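Local coordinates for protein ribulose-5-phosphate reductase 1 (Staphylococcus aureus, PDB 6XHK) that reduces D-ribulose 5-phosphate to D-ribitol 5-phosphate with NADPH, a step in making the ribitol phosphate teichoic acid of the cell wall, at residues 61-66 with 115-120; 220-225 with 245-250; 198-203 with 329-334; 226-231 with 252-257. All blocks are in the same frame, centred on the assembly; numbering follows the deposited sequence.

Contact 1: 61-66 with 115-120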
# COMPACT_ATOMS: atom_id res chain seq x y z
N SER A 61 -15.24 -1.92 -11.42
CA SER A 61 -13.83 -1.76 -11.76
C SER A 61 -12.97 -2.02 -10.53
O SER A 61 -13.40 -1.80 -9.39
CB SER A 61 -13.56 -0.36 -12.32
OG SER A 61 -14.18 0.64 -11.53
N LEU A 62 -11.74 -2.48 -10.76
CA LEU A 62 -10.94 -3.05 -9.68
C LEU A 62 -9.86 -2.14 -9.09
O LEU A 62 -9.99 -1.70 -7.95
CB LEU A 62 -10.30 -4.37 -10.14
CG LEU A 62 -11.27 -5.56 -10.18
CD1 LEU A 62 -10.56 -6.88 -10.45
CD2 LEU A 62 -11.97 -5.64 -8.82
N ILE A 63 -8.80 -1.87 -9.84
CA ILE A 63 -7.56 -1.36 -9.26
C ILE A 63 -7.75 0.01 -8.61
O ILE A 63 -8.51 0.86 -9.11
CB ILE A 63 -6.47 -1.31 -10.36
CG1 ILE A 63 -6.25 -2.69 -10.99
CG2 ILE A 63 -5.19 -0.66 -9.89
CD1 ILE A 63 -5.79 -3.71 -10.02
N HIS A 64 -6.98 0.26 -7.57
CA HIS A 64 -7.03 1.49 -6.81
C HIS A 64 -5.71 2.12 -6.46
O HIS A 64 -5.63 3.09 -5.78
CB HIS A 64 -7.76 1.26 -5.54
CG HIS A 64 -9.24 1.22 -5.71
ND1 HIS A 64 -9.89 0.16 -6.28
CD2 HIS A 64 -10.20 2.11 -5.36
CE1 HIS A 64 -11.19 0.39 -6.28
NE2 HIS A 64 -11.40 1.57 -5.74
N GLU A 65 -4.65 1.49 -6.88
CA GLU A 65 -3.30 2.03 -6.75
C GLU A 65 -2.80 2.44 -8.14
O GLU A 65 -2.58 1.58 -8.99
CB GLU A 65 -2.36 0.98 -6.16
CG GLU A 65 -2.66 0.59 -4.75
CD GLU A 65 -1.68 -0.41 -4.18
OE1 GLU A 65 -0.82 -0.89 -4.93
OE2 GLU A 65 -1.81 -0.74 -2.98
N GLY A 66 -2.60 3.74 -8.38
CA GLY A 66 -2.12 4.08 -9.71
C GLY A 66 -1.60 5.49 -9.91
O GLY A 66 -1.75 6.37 -9.05
N GLY A 115 -13.22 2.28 -9.90
CA GLY A 115 -11.83 1.89 -9.96
C GLY A 115 -11.03 2.60 -11.04
O GLY A 115 -11.46 3.61 -11.62
N PHE A 116 -9.85 2.06 -11.32
CA PHE A 116 -8.89 2.69 -12.23
C PHE A 116 -8.71 1.95 -13.55
O PHE A 116 -8.10 2.50 -14.47
CB PHE A 116 -7.51 2.83 -11.56
CG PHE A 116 -7.46 3.87 -10.47
CD1 PHE A 116 -8.54 4.70 -10.21
CD2 PHE A 116 -6.33 3.99 -9.66
CE1 PHE A 116 -8.48 5.65 -9.19
CE2 PHE A 116 -6.27 4.93 -8.63
CZ PHE A 116 -7.34 5.77 -8.40
N MET A 117 -9.21 0.73 -13.69
CA MET A 117 -9.14 0.06 -14.99
C MET A 117 -10.17 0.67 -15.94
O MET A 117 -11.20 0.08 -16.26
CB MET A 117 -9.33 -1.43 -14.84
CG MET A 117 -8.46 -2.04 -13.78
SD MET A 117 -9.10 -3.67 -13.46
CE MET A 117 -8.68 -4.50 -14.96
N GLN A 118 -9.87 1.88 -16.40
CA GLN A 118 -10.70 2.52 -17.41
C GLN A 118 -9.84 3.46 -18.25
O GLN A 118 -8.70 3.76 -17.91
CB GLN A 118 -11.89 3.25 -16.76
CG GLN A 118 -11.58 4.09 -15.56
CD GLN A 118 -12.79 4.21 -14.66
OE1 GLN A 118 -13.42 3.21 -14.35
NE2 GLN A 118 -13.16 5.44 -14.30
N ASP A 119 -10.40 3.91 -19.38
CA ASP A 119 -9.65 4.78 -20.28
C ASP A 119 -9.41 6.15 -19.66
O ASP A 119 -8.37 6.76 -19.91
CB ASP A 119 -10.36 4.93 -21.62
CG ASP A 119 -10.14 3.75 -22.56
OD1 ASP A 119 -9.07 3.10 -22.46
OD2 ASP A 119 -11.02 3.52 -23.43
N PHE A 120 -10.35 6.66 -18.85
CA PHE A 120 -10.19 7.95 -18.19
C PHE A 120 -10.71 7.86 -16.76
O PHE A 120 -11.72 7.20 -16.51
CB PHE A 120 -10.94 9.06 -18.92
CG PHE A 120 -10.51 9.26 -20.34
CD1 PHE A 120 -9.35 9.95 -20.65
CD2 PHE A 120 -11.35 8.85 -21.39
CE1 PHE A 120 -8.98 10.14 -21.96
CE2 PHE A 120 -11.01 9.05 -22.70
CZ PHE A 120 -9.82 9.70 -22.99
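Phe116 lies against the bend at Ile63 and His64. CA of His64 stands over one face of the Phe116 ring, 4.2 Å from its centroid, in a CH-pi contact, while Gly66 N lies at the ring's edge, near its plane. The His64 and Phe116 rings are close to parallel (27°) but slid apart, with little overlap. In the backbone, Phe116 N donates a weak hydrogen bond to Ile63 O (2.8 Å), and Gly115 N bonds Ser61 OG, a hydroxyl that also pairs with Asp114. Met117, its CG anti to the carbonyl carbon (chi1 -50°), lays CG 3.6 Å from Ile63 CG1 and its SD 3.6 Å from Leu62 CB. Farther out, Phe324 and Leu320 of helix 318-328 pack on Leu62, Ile63 and Met117, and Met35 of strand 28-36 on Ile63 and Phe116. In the GroES-like domain of this alcohol dehydrogenase family, His64 and Glu65 are predicted ligands of the catalytic zinc; Glu65 forms a salt bridge with Lys334 and comes close to Glu144. His64 ND1 makes a weak hydrogen bond, in the plane of the imidazole, to Leu62 O, which would leave NE2 as the nitrogen available to a metal.

Contact 2: 220-225 with 245-250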
# COMPACT_ATOMS: atom_id res chain seq x y z
N GLY A 220 15.61 -11.97 25.71
CA GLY A 220 16.31 -10.74 26.00
C GLY A 220 16.19 -9.66 24.96
O GLY A 220 16.75 -8.57 25.14
N LEU A 221 15.48 -9.92 23.87
CA LEU A 221 15.38 -8.93 22.81
C LEU A 221 14.28 -7.95 23.17
O LEU A 221 13.26 -8.32 23.75
CB LEU A 221 15.07 -9.61 21.48
CG LEU A 221 15.17 -8.82 20.18
CD1 LEU A 221 16.61 -8.39 19.91
CD2 LEU A 221 14.65 -9.71 19.09
N THR A 222 14.52 -6.67 22.86
CA THR A 222 13.58 -5.68 23.37
C THR A 222 13.48 -4.48 22.43
O THR A 222 14.43 -4.15 21.71
CB THR A 222 13.99 -5.22 24.76
OG1 THR A 222 12.95 -4.40 25.30
CG2 THR A 222 15.31 -4.43 24.71
N PHE A 223 12.33 -3.81 22.50
CA PHE A 223 11.97 -2.67 21.67
C PHE A 223 10.76 -1.99 22.30
O PHE A 223 10.03 -2.60 23.08
CB PHE A 223 11.62 -3.12 20.25
CG PHE A 223 10.60 -4.22 20.20
CD1 PHE A 223 10.99 -5.56 20.23
CD2 PHE A 223 9.24 -3.92 20.11
CE1 PHE A 223 10.04 -6.56 20.18
CE2 PHE A 223 8.29 -4.92 20.06
CZ PHE A 223 8.68 -6.24 20.09
N ASP A 224 10.53 -0.72 21.93
CA ASP A 224 9.47 0.06 22.56
C ASP A 224 8.29 0.40 21.66
O ASP A 224 7.25 0.83 22.19
CB ASP A 224 10.02 1.36 23.17
CG ASP A 224 10.99 2.10 22.27
OD1 ASP A 224 11.86 1.45 21.66
OD2 ASP A 224 10.86 3.34 22.15
N HIS A 225 8.39 0.24 20.35
CA HIS A 225 7.29 0.58 19.45
C HIS A 225 7.27 -0.47 18.34
O HIS A 225 8.33 -0.87 17.85
CB HIS A 225 7.48 1.96 18.82
CG HIS A 225 7.03 3.10 19.69
ND1 HIS A 225 7.58 3.35 20.93
CD2 HIS A 225 6.10 4.06 19.50
CE1 HIS A 225 7.00 4.41 21.46
NE2 HIS A 225 6.10 4.85 20.61
N TYR A 245 6.82 -9.67 23.61
CA TYR A 245 8.22 -9.23 23.60
C TYR A 245 8.39 -7.72 23.80
O TYR A 245 9.52 -7.27 24.04
CB TYR A 245 8.91 -9.66 22.29
CG TYR A 245 9.24 -11.15 22.19
CD1 TYR A 245 8.30 -12.06 21.73
CD2 TYR A 245 10.49 -11.64 22.61
CE1 TYR A 245 8.59 -13.41 21.65
CE2 TYR A 245 10.79 -12.99 22.54
CZ TYR A 245 9.83 -13.88 22.07
OH TYR A 245 10.11 -15.22 21.99
N ILE A 246 7.34 -6.92 23.74
CA ILE A 246 7.52 -5.48 23.68
C ILE A 246 7.79 -4.92 25.08
O ILE A 246 7.23 -5.40 26.08
CB ILE A 246 6.31 -4.80 23.00
CG1 ILE A 246 6.58 -3.31 22.76
CG2 ILE A 246 5.01 -4.99 23.79
CD1 ILE A 246 5.46 -2.61 22.12
N SER A 247 8.66 -3.92 25.15
CA SER A 247 8.92 -3.24 26.42
C SER A 247 7.63 -2.73 27.05
O SER A 247 6.70 -2.33 26.33
CB SER A 247 9.90 -2.08 26.23
OG SER A 247 11.22 -2.56 26.01
N PRO A 248 7.53 -2.73 28.37
CA PRO A 248 6.30 -2.28 29.02
C PRO A 248 6.07 -0.80 28.78
O PRO A 248 7.01 -0.00 28.69
CB PRO A 248 6.55 -2.57 30.49
CG PRO A 248 7.54 -3.65 30.48
CD PRO A 248 8.44 -3.37 29.33
N GLU A 249 4.79 -0.45 28.65
CA GLU A 249 4.30 0.86 28.27
C GLU A 249 4.56 1.17 26.81
O GLU A 249 4.41 2.33 26.39
CB GLU A 249 4.87 1.96 29.17
CG GLU A 249 4.11 2.10 30.49
CD GLU A 249 4.44 3.37 31.25
OE1 GLU A 249 5.57 3.47 31.80
OE2 GLU A 249 3.57 4.27 31.30
N GLY A 250 4.89 0.16 26.00
CA GLY A 250 5.10 0.40 24.58
C GLY A 250 3.81 0.55 23.79
O GLY A 250 2.73 0.14 24.23
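Phe223 meets Tyr245 and Ile246 at one end of a Rossmann-type beta-alpha-beta crossover, where the loop leading into strand 225-228 passes the turn between helix 232-245 and strand 251-254. The apolar part centres on the Phe223 ring. Its CG sits between the backbone N and the carbonyl carbon (chi1 51°), which folds the ring back over the helix end. There CA of Ile246 lies over one face, 4.1 Å from the centroid, as a CH-pi contact. The Ile246 side chain crosses the phenyl group at about a right angle, CB 3.5 Å from Phe223 CE2, and on the Tyr245 side CB of that residue approaches Phe223 CE1 at 3.9 Å. Beyond this pair, Thr166 touches Phe223, and Leu274 and Ile252 touch Ile246. Among polar groups, Asp224 points its carboxylate to Asn165, with a weak further bond from Thr166 N. The type II turn from Ser247 to Gly250 brings Gly250 beside Asp224. Phe223 O is gripped twice by Ser247: OG gives a weak bond, and the backbone N one of 2.8 Å, with 163° at the hydrogen.

Contact 3: 198-203 with 329-334. With NDP (NADPH dihydro-nicotinamide-adenine-dinucleotide phosphate), chain B.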
# COMPACT_ATOMS: atom_id res chain seq x y z
N THR A 198 10.56 -16.21 6.03
CA THR A 198 11.28 -16.84 4.93
C THR A 198 12.58 -16.11 4.64
O THR A 198 12.62 -14.87 4.61
CB THR A 198 10.43 -16.86 3.65
OG1 THR A 198 9.66 -15.65 3.55
CG2 THR A 198 9.50 -18.05 3.65
N ASP A 199 13.66 -16.88 4.41
CA ASP A 199 14.95 -16.26 4.13
C ASP A 199 14.86 -15.37 2.89
O ASP A 199 15.37 -14.23 2.90
CB ASP A 199 16.06 -17.31 3.95
CG ASP A 199 17.47 -16.68 3.84
OD1 ASP A 199 17.60 -15.48 4.19
OD2 ASP A 199 18.43 -17.35 3.39
N TYR A 200 14.21 -15.86 1.82
CA TYR A 200 13.94 -15.08 0.60
C TYR A 200 13.53 -13.65 0.94
O TYR A 200 14.22 -12.69 0.58
CB TYR A 200 12.86 -15.77 -0.23
CG TYR A 200 12.68 -15.24 -1.65
CD1 TYR A 200 11.77 -15.83 -2.52
CD2 TYR A 200 13.45 -14.18 -2.14
CE1 TYR A 200 11.61 -15.37 -3.84
CE2 TYR A 200 13.30 -13.71 -3.45
CZ TYR A 200 12.38 -14.31 -4.29
OH TYR A 200 12.22 -13.85 -5.58
N LYS A 201 12.40 -13.50 1.66
CA LYS A 201 11.83 -12.17 1.86
C LYS A 201 12.67 -11.34 2.82
O LYS A 201 12.87 -10.13 2.60
CB LYS A 201 10.39 -12.27 2.35
CG LYS A 201 9.44 -12.88 1.35
CD LYS A 201 8.03 -13.05 1.86
CE LYS A 201 7.22 -13.81 0.84
NZ LYS A 201 5.81 -14.02 1.19
N LEU A 202 13.19 -11.95 3.88
CA LEU A 202 13.94 -11.19 4.87
C LEU A 202 15.28 -10.70 4.34
O LEU A 202 15.80 -9.71 4.87
CB LEU A 202 14.14 -12.03 6.13
CG LEU A 202 12.85 -12.33 6.88
CD1 LEU A 202 13.08 -13.51 7.81
CD2 LEU A 202 12.45 -11.08 7.65
N SER A 203 15.83 -11.35 3.31
CA SER A 203 17.09 -10.87 2.74
C SER A 203 16.95 -9.47 2.15
O SER A 203 17.94 -8.74 2.06
CB SER A 203 17.58 -11.83 1.67
OG SER A 203 16.51 -12.22 0.83
N SER A 329 0.50 -16.14 -8.37
CA SER A 329 1.68 -17.01 -8.28
C SER A 329 2.94 -16.30 -7.77
O SER A 329 3.97 -16.97 -7.64
CB SER A 329 2.00 -17.60 -9.66
OG SER A 329 0.92 -18.38 -10.17
N THR A 330 2.89 -15.00 -7.47
CA THR A 330 4.10 -14.24 -7.17
C THR A 330 4.51 -14.40 -5.71
O THR A 330 3.68 -14.33 -4.80
CB THR A 330 3.88 -12.75 -7.48
OG1 THR A 330 3.73 -12.58 -8.89
CG2 THR A 330 5.07 -11.91 -7.01
N SER A 331 5.80 -14.61 -5.50
CA SER A 331 6.35 -14.76 -4.15
C SER A 331 6.53 -13.40 -3.47
O SER A 331 5.87 -13.10 -2.47
CB SER A 331 7.69 -15.52 -4.22
OG SER A 331 8.49 -15.05 -5.31
N TRP A 332 7.39 -12.57 -4.05
CA TRP A 332 7.81 -11.29 -3.49
C TRP A 332 7.38 -10.17 -4.43
O TRP A 332 7.41 -10.33 -5.66
CB TRP A 332 9.33 -11.25 -3.31
CG TRP A 332 9.91 -9.87 -3.12
CD1 TRP A 332 10.50 -9.10 -4.06
CD2 TRP A 332 10.00 -9.14 -1.88
NE1 TRP A 332 10.92 -7.91 -3.51
CE2 TRP A 332 10.63 -7.91 -2.17
CE3 TRP A 332 9.60 -9.41 -0.56
CZ2 TRP A 332 10.87 -6.95 -1.19
CZ3 TRP A 332 9.84 -8.45 0.41
CH2 TRP A 332 10.47 -7.24 0.09
N GLY A 333 7.01 -9.03 -3.85
CA GLY A 333 6.86 -7.81 -4.60
C GLY A 333 5.46 -7.56 -5.13
O GLY A 333 4.55 -8.39 -5.02
N LYS A 334 5.31 -6.37 -5.71
CA LYS A 334 4.10 -5.88 -6.36
C LYS A 334 4.14 -6.12 -7.87
O LYS A 334 5.20 -6.04 -8.49
CB LYS A 334 3.94 -4.38 -6.08
CG LYS A 334 3.79 -3.98 -4.60
CD LYS A 334 2.45 -4.40 -4.03
CE LYS A 334 1.39 -3.43 -4.50
NZ LYS A 334 0.01 -3.77 -4.04
PA NDP B . 2.05 -10.02 2.06
O1A NDP B . 1.50 -11.08 1.16
O2A NDP B . 3.29 -9.39 1.43
O5B NDP B . 2.37 -10.69 3.54
C5B NDP B . 3.33 -10.06 4.45
C4B NDP B . 4.34 -11.12 5.05
O4B NDP B . 4.03 -11.46 6.28
C3B NDP B . 4.31 -12.44 4.24
O3B NDP B . 5.52 -12.71 3.69
C2B NDP B . 4.01 -13.57 5.22
O2B NDP B . 4.93 -14.67 4.81
C1B NDP B . 4.35 -13.05 6.37
N9A NDP B . 3.75 -13.69 7.54
C8A NDP B . 2.79 -14.66 7.61
N7A NDP B . 2.56 -14.96 8.92
C5A NDP B . 3.36 -14.20 9.64
C6A NDP B . 3.54 -14.09 11.16
N6A NDP B . 2.74 -14.93 12.02
N1A NDP B . 4.50 -13.17 11.68
C2A NDP B . 5.29 -12.34 10.79
N3A NDP B . 5.10 -12.45 9.33
C4A NDP B . 4.10 -13.42 8.80
O3 NDP B . 0.93 -8.77 2.27
PN NDP B . 1.31 -7.16 2.66
O1N NDP B . 2.72 -7.06 3.25
O2N NDP B . 1.28 -6.33 1.42
O5D NDP B . 0.13 -6.62 3.71
C5D NDP B . -0.64 -7.58 4.47
C4D NDP B . -1.86 -7.08 5.07
O4D NDP B . -1.97 -5.50 5.07
C3D NDP B . -3.13 -7.56 4.32
O3D NDP B . -4.17 -8.04 5.29
C2D NDP B . -3.56 -6.47 3.63
O2D NDP B . -4.98 -6.48 3.31
C1D NDP B . -3.16 -5.21 4.57
N1N NDP B . -3.24 -3.88 3.92
C2N NDP B . -3.76 -2.78 4.74
C3N NDP B . -4.10 -1.40 4.16
C7N NDP B . -4.67 -0.30 5.14
O7N NDP B . -5.31 0.63 4.71
N7N NDP B . -4.41 -0.42 6.58
C4N NDP B . -3.61 -1.04 2.73
C5N NDP B . -3.28 -2.29 1.88
C6N NDP B . -2.85 -3.62 2.53
P2B NDP B . 4.21 -16.03 4.27
O1X NDP B . 3.08 -16.45 5.19
O2X NDP B . 3.63 -15.73 2.90
O3X NDP B . 5.26 -17.12 4.22
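The Tyr200 ring and the Trp332 indole are the flat groups here, and both are met obliquely across the contact. Ser331 OG approaches the Tyr200 ring at CE1 (3.5 Å), and Trp332 CB lies 4.4 Å from Tyr200 CZ, a loose apolar touch. Tyr200 is thrown toward the loop because its CG is anti to the backbone N (chi1 -168°). The indole of Trp332 receives the aliphatic part of Lys201 near its six-membered ring, with Lys201 CG 4.0 Å from Trp332 CE3. His204 stacks on the indole as well, and NE1 of Trp332 is hydrogen-bonded to Leu306 O, which fixes the turn of the ring. Helix 199-202 follows strand 191-196 of the parallel Rossmann sheet, whereas residues 329-334 lead from helix 318-328 into strand 334-339, which pairs with strand 28-36 of the GroES-like domain. The contact thus spans the two domains beside the cofactor, at the surface of the molecule. From the indole, Lys201 continues fully extended beyond CG, and its CE passes 3.6 Å from Ser331 O. Its NZ donates to the adenosine ribose hydroxyl O3B of NADPH (2.8 Å) and weakly to O2X of the 2'-phosphate (3.3 Å). That phosphate is what sets NADPH apart from NADH, and a lysine charge beside it would favour binding electrostatically. Where the loop enters strand 334-339, Lys334 reaches Ile37 O and the hydroxyl of the modified residue at position 38.

Contact 4: 226-231 with 252-257. With NDP (NADPH dihydro-nicotinamide-adenine-dinucleotide phosphate), chain B.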
# COMPACT_ATOMS: atom_id res chain seq x y z
N ALA A 226 6.08 -0.90 17.92
CA ALA A 226 6.02 -1.98 16.94
C ALA A 226 4.92 -1.72 15.93
O ALA A 226 4.00 -0.94 16.18
CB ALA A 226 5.82 -3.34 17.61
N PHE A 227 5.05 -2.39 14.78
CA PHE A 227 4.16 -2.26 13.62
C PHE A 227 3.75 -3.65 13.17
O PHE A 227 4.61 -4.48 12.86
CB PHE A 227 4.85 -1.54 12.47
CG PHE A 227 5.07 -0.11 12.74
CD1 PHE A 227 4.11 0.82 12.39
CD2 PHE A 227 6.24 0.31 13.34
CE1 PHE A 227 4.32 2.17 12.64
CE2 PHE A 227 6.45 1.65 13.61
CZ PHE A 227 5.49 2.59 13.25
N GLU A 228 2.45 -3.91 13.13
CA GLU A 228 1.93 -5.18 12.65
C GLU A 228 1.54 -5.06 11.18
O GLU A 228 0.52 -4.44 10.85
CB GLU A 228 0.74 -5.63 13.50
CG GLU A 228 0.36 -7.08 13.24
CD GLU A 228 -0.89 -7.20 12.37
OE1 GLU A 228 -1.50 -6.16 12.00
OE2 GLU A 228 -1.28 -8.35 12.07
N CYS A 229 2.36 -5.65 10.29
CA CYS A 229 2.20 -5.59 8.84
C CYS A 229 1.98 -6.99 8.26
O CYS A 229 2.47 -7.33 7.18
CB CYS A 229 3.41 -4.93 8.20
SG CYS A 229 3.85 -3.36 8.90
N VAL A 230 1.25 -7.80 9.03
CA VAL A 230 0.81 -9.16 8.70
C VAL A 230 -0.71 -9.15 8.68
O VAL A 230 -1.34 -8.45 9.48
CB VAL A 230 1.33 -10.15 9.77
CG1 VAL A 230 0.91 -11.57 9.50
CG2 VAL A 230 2.80 -10.02 9.93
N GLY A 231 -1.32 -9.91 7.78
CA GLY A 231 -2.77 -9.96 7.74
C GLY A 231 -3.32 -11.33 8.10
O GLY A 231 -2.60 -12.27 8.45
N ILE A 252 1.76 -0.04 19.95
CA ILE A 252 1.70 -0.95 18.81
C ILE A 252 0.73 -0.41 17.76
O ILE A 252 -0.43 -0.11 18.06
CB ILE A 252 1.26 -2.35 19.24
CG1 ILE A 252 2.33 -2.94 20.14
CG2 ILE A 252 1.04 -3.21 18.02
CD1 ILE A 252 1.96 -4.30 20.67
N ALA A 253 1.21 -0.32 16.51
CA ALA A 253 0.42 0.11 15.37
C ALA A 253 -0.09 -1.11 14.61
O ALA A 253 0.70 -1.96 14.18
CB ALA A 253 1.23 1.00 14.44
N LEU A 254 -1.41 -1.19 14.45
CA LEU A 254 -2.07 -2.31 13.79
C LEU A 254 -2.29 -1.92 12.33
O LEU A 254 -2.89 -0.88 12.05
CB LEU A 254 -3.41 -2.62 14.46
CG LEU A 254 -3.41 -3.40 15.79
CD1 LEU A 254 -2.83 -4.82 15.61
CD2 LEU A 254 -2.66 -2.64 16.87
N LEU A 255 -1.75 -2.71 11.40
CA LEU A 255 -1.93 -2.40 9.99
C LEU A 255 -2.64 -3.49 9.22
O LEU A 255 -3.42 -3.17 8.31
CB LEU A 255 -0.59 -2.10 9.33
CG LEU A 255 -0.11 -0.71 9.72
CD1 LEU A 255 1.28 -0.45 9.19
CD2 LEU A 255 -1.09 0.30 9.16
N GLY A 256 -2.46 -4.74 9.62
CA GLY A 256 -3.01 -5.87 8.89
C GLY A 256 -4.51 -6.06 9.07
O GLY A 256 -5.04 -5.97 10.18
N VAL A 257 -5.17 -6.34 7.96
CA VAL A 257 -6.61 -6.59 7.95
C VAL A 257 -6.86 -8.05 8.25
O VAL A 257 -6.24 -8.93 7.64
CB VAL A 257 -7.19 -6.18 6.59
CG1 VAL A 257 -8.68 -6.37 6.57
CG2 VAL A 257 -6.84 -4.73 6.31
PA NDP B . 2.05 -10.02 2.06
O1A NDP B . 1.50 -11.08 1.16
O2A NDP B . 3.29 -9.39 1.43
O5B NDP B . 2.37 -10.69 3.54
C5B NDP B . 3.33 -10.06 4.45
C4B NDP B . 4.34 -11.12 5.05
O4B NDP B . 4.03 -11.46 6.28
C3B NDP B . 4.31 -12.44 4.24
O3B NDP B . 5.52 -12.71 3.69
C2B NDP B . 4.01 -13.57 5.22
O2B NDP B . 4.93 -14.67 4.81
C1B NDP B . 4.35 -13.05 6.37
N9A NDP B . 3.75 -13.69 7.54
C8A NDP B . 2.79 -14.66 7.61
N7A NDP B . 2.56 -14.96 8.92
C5A NDP B . 3.36 -14.20 9.64
C6A NDP B . 3.54 -14.09 11.16
N6A NDP B . 2.74 -14.93 12.02
N1A NDP B . 4.50 -13.17 11.68
C2A NDP B . 5.29 -12.34 10.79
N3A NDP B . 5.10 -12.45 9.33
C4A NDP B . 4.10 -13.42 8.80
O3 NDP B . 0.93 -8.77 2.27
PN NDP B . 1.31 -7.16 2.66
O1N NDP B . 2.72 -7.06 3.25
O2N NDP B . 1.28 -6.33 1.42
O5D NDP B . 0.13 -6.62 3.71
C5D NDP B . -0.64 -7.58 4.47
C4D NDP B . -1.86 -7.08 5.07
O4D NDP B . -1.97 -5.50 5.07
C3D NDP B . -3.13 -7.56 4.32
O3D NDP B . -4.17 -8.04 5.29
C2D NDP B . -3.56 -6.47 3.63
O2D NDP B . -4.98 -6.48 3.31
C1D NDP B . -3.16 -5.21 4.57
N1N NDP B . -3.24 -3.88 3.92
C2N NDP B . -3.76 -2.78 4.74
C3N NDP B . -4.10 -1.40 4.16
C7N NDP B . -4.67 -0.30 5.14
O7N NDP B . -5.31 0.63 4.71
N7N NDP B . -4.41 -0.42 6.58
C4N NDP B . -3.61 -1.04 2.73
C5N NDP B . -3.28 -2.29 1.88
C6N NDP B . -2.85 -3.62 2.53
P2B NDP B . 4.21 -16.03 4.27
O1X NDP B . 3.08 -16.45 5.19
O2X NDP B . 3.63 -15.73 2.90
O3X NDP B . 5.26 -17.12 4.22
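Glu228, the last residue of its strand, meets Gly256, just beyond the end of the neighbouring parallel strand. The Glu228 chain leaves with CG anti to the backbone N and then bends sharply at chi2 (-104°), which turns the carboxylate across toward the Gly256 amide. Gly256 N donates to OE1 of Glu228 at 2.9 Å, on its syn side and 31° out of the carboxylate plane; the same NH makes a weak bond to Glu228 O, which also accepts from Leu255 N. Before this, Ala253 N bonds Ala226 O, and Glu228 N bonds Ala253 O at 2.8 Å, with the strands 17° from parallel. Phe227 turns its CD1 onto Ala253 CB (3.5 Å), among Ile153, Thr179 and Leu183 of the flanking helices, while Ala226, Glu228, Ile252 and Leu254 face helix 232-245. Cys229 SG rests 3.9 Å from Leu255 CD1. Val230, with CG1 anti to its backbone N, presents both methyls to the adenine: CG2 is 3.4 Å from N3A of NADPH, CG1 3.6 Å from C5A. At the other end of the cofactor, Leu255 O weakly accepts from the carboxamide N7N, and Val257 N bonds O3D of the nicotinamide ribose weakly (3.3 Å). Strand ends that pass straight into cofactor-binding loops are characteristic of the Rossmann fold, here the NADPH-binding domain of a zinc-type alcohol dehydrogenase.

From the N terminus, contact 1 comes first, closing a loop of 48 residues within the GroES-like domain before any other opens. Contact 3 then opens at helix 199-202 and closes only near the C terminus, after 125 residues, tying the Rossmann domain to the lead-in of strand 334-339. Contacts 2 and 4 nest inside that loop and cross each other, since their segments alternate: 220-225, 226-231, 245-250, 252-257; they hold opposite ends of one beta-alpha-beta unit and touch through Ile246 CD1 and Ile252 CG1. Contacts 3 and 4 both meet NADPH, whereas contact 1 joins contact 3 through the Glu65–Lys334 salt bridge.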